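Local structure of carbonic anhydrase (Synechocystis sp., 5SWC) at residues 114-127 with 163-175. The protein catalyses the reversible, zinc-dependent hydration of carbon dioxide and supplies CO2 to RuBisCO inside the carboxysome. Sequence-based numbering, arbitrary orientation.
Sequences VCGHSHCGAMKGLL and EDLIEVAVAENIL. With ZN (zinc ion), chain G; FMT (formic acid), chain O.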
# COMPACT_ATOMS: atom_id res chain seq x y z
N VAL A 114 7.09 26.00 -4.58
CA VAL A 114 5.75 25.45 -4.70
C VAL A 114 4.87 26.61 -5.14
O VAL A 114 4.70 27.58 -4.38
CB VAL A 114 5.20 24.87 -3.39
CG1 VAL A 114 3.79 24.35 -3.60
CG2 VAL A 114 6.11 23.76 -2.86
N CYS A 115 4.33 26.55 -6.35
CA CYS A 115 3.53 27.61 -6.92
C CYS A 115 2.09 27.12 -7.11
O CYS A 115 1.81 26.22 -7.90
CB CYS A 115 4.15 28.03 -8.24
SG CYS A 115 3.27 29.37 -9.06
N GLY A 116 1.18 27.73 -6.38
CA GLY A 116 -0.24 27.60 -6.60
C GLY A 116 -0.75 28.76 -7.42
O GLY A 116 -0.00 29.62 -7.79
N HIS A 117 -2.04 28.77 -7.68
CA HIS A 117 -2.61 29.82 -8.51
C HIS A 117 -4.08 30.04 -8.24
O HIS A 117 -4.80 29.15 -7.77
CB HIS A 117 -2.40 29.48 -10.00
CG HIS A 117 -3.26 28.33 -10.44
ND1 HIS A 117 -4.54 28.53 -10.91
CD2 HIS A 117 -3.11 26.99 -10.29
CE1 HIS A 117 -5.12 27.36 -11.10
NE2 HIS A 117 -4.29 26.39 -10.71
N SER A 118 -4.54 31.22 -8.61
CA SER A 118 -5.93 31.61 -8.39
C SER A 118 -6.86 30.73 -9.20
O SER A 118 -6.54 30.28 -10.32
CB SER A 118 -6.13 33.07 -8.66
OG SER A 118 -5.77 33.39 -10.00
N HIS A 119 -8.04 30.49 -8.64
CA HIS A 119 -9.11 29.75 -9.34
C HIS A 119 -8.79 28.28 -9.59
O HIS A 119 -9.23 27.71 -10.60
CB HIS A 119 -9.51 30.44 -10.62
CG HIS A 119 -9.85 31.88 -10.45
ND1 HIS A 119 -10.93 32.29 -9.70
CD2 HIS A 119 -9.31 33.00 -10.98
CE1 HIS A 119 -11.03 33.61 -9.76
NE2 HIS A 119 -10.08 34.06 -10.56
N CYS A 120 -7.96 27.71 -8.74
CA CYS A 120 -7.51 26.35 -8.94
C CYS A 120 -8.64 25.35 -8.81
O CYS A 120 -9.32 25.26 -7.79
CB CYS A 120 -6.39 26.03 -7.96
SG CYS A 120 -5.64 24.38 -8.16
N GLY A 121 -8.76 24.50 -9.82
CA GLY A 121 -9.81 23.49 -9.86
C GLY A 121 -9.66 22.44 -8.77
O GLY A 121 -10.68 21.98 -8.21
N ALA A 122 -8.44 22.07 -8.41
CA ALA A 122 -8.21 21.12 -7.34
C ALA A 122 -8.70 21.66 -6.01
O ALA A 122 -9.24 20.93 -5.17
CB ALA A 122 -6.74 20.78 -7.27
N MET A 123 -8.57 22.97 -5.84
CA MET A 123 -9.00 23.59 -4.60
C MET A 123 -10.52 23.72 -4.53
O MET A 123 -11.11 23.54 -3.50
CB MET A 123 -8.29 24.93 -4.43
CG MET A 123 -6.79 24.76 -4.20
SD MET A 123 -6.31 23.67 -2.84
CE MET A 123 -5.98 22.15 -3.66
N LYS A 124 -11.16 24.03 -5.66
CA LYS A 124 -12.61 23.98 -5.72
C LYS A 124 -13.13 22.59 -5.34
O LYS A 124 -14.08 22.44 -4.57
CB LYS A 124 -13.09 24.39 -7.10
CG LYS A 124 -12.78 25.85 -7.43
CD LYS A 124 -13.30 26.17 -8.85
CE LYS A 124 -12.94 27.56 -9.26
NZ LYS A 124 -13.63 27.89 -10.55
N GLY A 125 -12.45 21.58 -5.85
CA GLY A 125 -12.77 20.19 -5.54
C GLY A 125 -12.62 19.87 -4.06
O GLY A 125 -13.47 19.22 -3.45
N LEU A 126 -11.50 20.31 -3.50
CA LEU A 126 -11.23 20.08 -2.08
C LEU A 126 -12.33 20.59 -1.16
O LEU A 126 -12.64 19.98 -0.17
CB LEU A 126 -9.90 20.75 -1.74
CG LEU A 126 -9.38 20.45 -0.35
CD1 LEU A 126 -8.96 18.99 -0.22
CD2 LEU A 126 -8.22 21.39 -0.01
N LEU A 127 -12.92 21.73 -1.55
CA LEU A 127 -13.98 22.35 -0.77
C LEU A 127 -15.35 21.69 -0.99
O LEU A 127 -16.31 22.02 -0.30
CB LEU A 127 -14.02 23.84 -1.11
CG LEU A 127 -12.79 24.66 -0.73
CD1 LEU A 127 -12.78 26.06 -1.37
CD2 LEU A 127 -12.67 24.80 0.76
N GLU A 163 -15.57 32.92 -3.50
CA GLU A 163 -14.24 33.17 -4.01
C GLU A 163 -13.26 33.41 -2.88
O GLU A 163 -12.13 32.97 -2.96
CB GLU A 163 -14.22 34.36 -4.96
CG GLU A 163 -14.76 34.05 -6.32
CD GLU A 163 -14.58 35.22 -7.27
OE1 GLU A 163 -14.24 34.99 -8.46
OE2 GLU A 163 -14.76 36.38 -6.81
N ASP A 164 -13.72 34.05 -1.80
CA ASP A 164 -12.86 34.28 -0.64
C ASP A 164 -12.37 32.97 -0.04
O ASP A 164 -11.20 32.82 0.34
CB ASP A 164 -13.64 35.03 0.45
CG ASP A 164 -13.96 36.46 0.09
OD1 ASP A 164 -13.22 37.06 -0.72
OD2 ASP A 164 -14.95 37.00 0.64
N LEU A 165 -13.25 31.98 0.03
CA LEU A 165 -12.86 30.69 0.55
C LEU A 165 -11.89 29.95 -0.36
O LEU A 165 -10.92 29.38 0.08
CB LEU A 165 -14.13 29.87 0.79
CG LEU A 165 -13.92 28.51 1.42
CD1 LEU A 165 -13.22 28.64 2.78
CD2 LEU A 165 -15.27 27.82 1.58
N ILE A 166 -12.12 30.02 -1.67
CA ILE A 166 -11.22 29.38 -2.62
C ILE A 166 -9.83 30.02 -2.54
O ILE A 166 -8.82 29.33 -2.57
CB ILE A 166 -11.78 29.44 -4.04
CG1 ILE A 166 -13.04 28.57 -4.12
CG2 ILE A 166 -10.72 28.97 -5.05
CD1 ILE A 166 -13.93 28.86 -5.28
N GLU A 167 -9.80 31.33 -2.40
CA GLU A 167 -8.52 32.06 -2.29
C GLU A 167 -7.72 31.61 -1.08
O GLU A 167 -6.51 31.33 -1.16
CB GLU A 167 -8.83 33.56 -2.23
CG GLU A 167 -7.67 34.51 -2.08
CD GLU A 167 -8.14 35.98 -2.16
OE1 GLU A 167 -8.23 36.50 -3.28
OE2 GLU A 167 -8.45 36.60 -1.12
N VAL A 168 -8.39 31.46 0.07
CA VAL A 168 -7.67 30.98 1.26
C VAL A 168 -7.22 29.54 1.07
O VAL A 168 -6.12 29.17 1.46
CB VAL A 168 -8.57 31.12 2.51
CG1 VAL A 168 -8.04 30.34 3.65
CG2 VAL A 168 -8.69 32.59 2.87
N ALA A 169 -8.03 28.70 0.44
CA ALA A 169 -7.61 27.31 0.17
C ALA A 169 -6.40 27.26 -0.72
O ALA A 169 -5.50 26.43 -0.46
CB ALA A 169 -8.74 26.51 -0.47
N VAL A 170 -6.35 28.10 -1.78
CA VAL A 170 -5.16 28.12 -2.64
C VAL A 170 -3.91 28.43 -1.80
O VAL A 170 -2.85 27.78 -1.94
CB VAL A 170 -5.36 29.12 -3.77
CG1 VAL A 170 -4.04 29.45 -4.46
CG2 VAL A 170 -6.37 28.60 -4.77
N ALA A 171 -4.00 29.45 -0.94
CA ALA A 171 -2.84 29.88 -0.14
C ALA A 171 -2.44 28.81 0.88
O ALA A 171 -1.26 28.44 1.00
CB ALA A 171 -3.16 31.20 0.54
N GLU A 172 -3.42 28.32 1.63
CA GLU A 172 -3.15 27.31 2.66
C GLU A 172 -2.64 26.00 2.04
O GLU A 172 -1.82 25.29 2.64
CB GLU A 172 -4.39 27.12 3.54
CG GLU A 172 -4.69 28.30 4.45
CD GLU A 172 -3.64 28.54 5.53
OE1 GLU A 172 -2.77 27.69 5.81
OE2 GLU A 172 -3.77 29.64 6.16
N ASN A 173 -3.07 25.69 0.82
CA ASN A 173 -2.58 24.49 0.16
C ASN A 173 -1.08 24.57 -0.07
O ASN A 173 -0.39 23.55 0.10
CB ASN A 173 -3.36 24.27 -1.16
CG ASN A 173 -2.94 23.05 -1.89
OD1 ASN A 173 -3.12 21.92 -1.41
ND2 ASN A 173 -2.44 23.24 -3.12
N ILE A 174 -0.58 25.71 -0.47
CA ILE A 174 0.86 25.92 -0.67
C ILE A 174 1.58 25.65 0.66
O ILE A 174 2.60 24.93 0.68
CB ILE A 174 1.14 27.32 -1.21
CG1 ILE A 174 0.59 27.43 -2.64
CG2 ILE A 174 2.62 27.66 -1.15
CD1 ILE A 174 0.36 28.84 -3.05
N LEU A 175 1.08 26.19 1.76
CA LEU A 175 1.72 26.04 3.07
C LEU A 175 1.75 24.57 3.49
O LEU A 175 2.74 24.08 4.02
CB LEU A 175 1.03 26.92 4.09
CG LEU A 175 1.03 28.42 3.72
CD1 LEU A 175 0.53 29.23 4.86
CD2 LEU A 175 2.40 28.84 3.30
ZN ZN G . -4.86 24.45 -10.33
C FMT O . -6.70 21.22 -12.13
O1 FMT O . -6.54 22.16 -12.94
O2 FMT O . -6.73 21.41 -10.93
O HOH W 1 -6.51 24.37 -11.59
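Met123, Val170 and Asn173 lie at the middle of a buried, largely apolar contact, in which helix 162-181 packs beneath the zinc-binding turn and against the end of strand 111-117. No hydrogen bond joins the two segments. Helix segment 163-175 runs antiparallel to strand 114-117, at 171°, and crosses helix 121-126 at 109°. Met123 bends at chi2 (-54°) and again at chi3, which brings its sulfur over Asn173, with SD 3.4 Å from Asn173 CB. Its CE lies by the carboxamide of Asn173, whose polar ends are hydrogen-bonded to Thr146 and Gly83. Met123 CG meets Val170 CG2 at 3.9 Å. An alanine in place of Met123 would probably open a gap between helix 121-126 and the side chains of Val170 and Asn173. Val170 forks beneath the turn. Its methyls CG1 and CG2 both lie 3.4 Å from His117 O, a buried oxygen without a hydrogen-bond partner in the model. CG2 also reaches Cys120 CB. At the strand, Ile174 lays CD1 3.6 Å from Gly116 N, where the backbone bears no side chain. Ile174 CG2 approaches Val114 O. At the other end, Leu127 CD1 sits 3.7 Å from Ile166 CG1, while Ile166 CD1 meets the aliphatic CG of Lys124. Glu163 OE1 lies at the edge of the His119 ring, near its plane, 3.7 Å from His119 CE1. Above this layer, His117 NE2 and Cys120 SG bind zinc at 2.1 and 2.3 Å; Cys58 and a water complete the site. His117 ND1 donates to Ser118 O, which would restrain the ring's rotation. Cys120 also occupies the N-cap position of helix 121-126. This strand-turn-helix carries the His-X-X-Cys half of the zinc site, two cysteines and one histidine, of beta-class carbonic anhydrases.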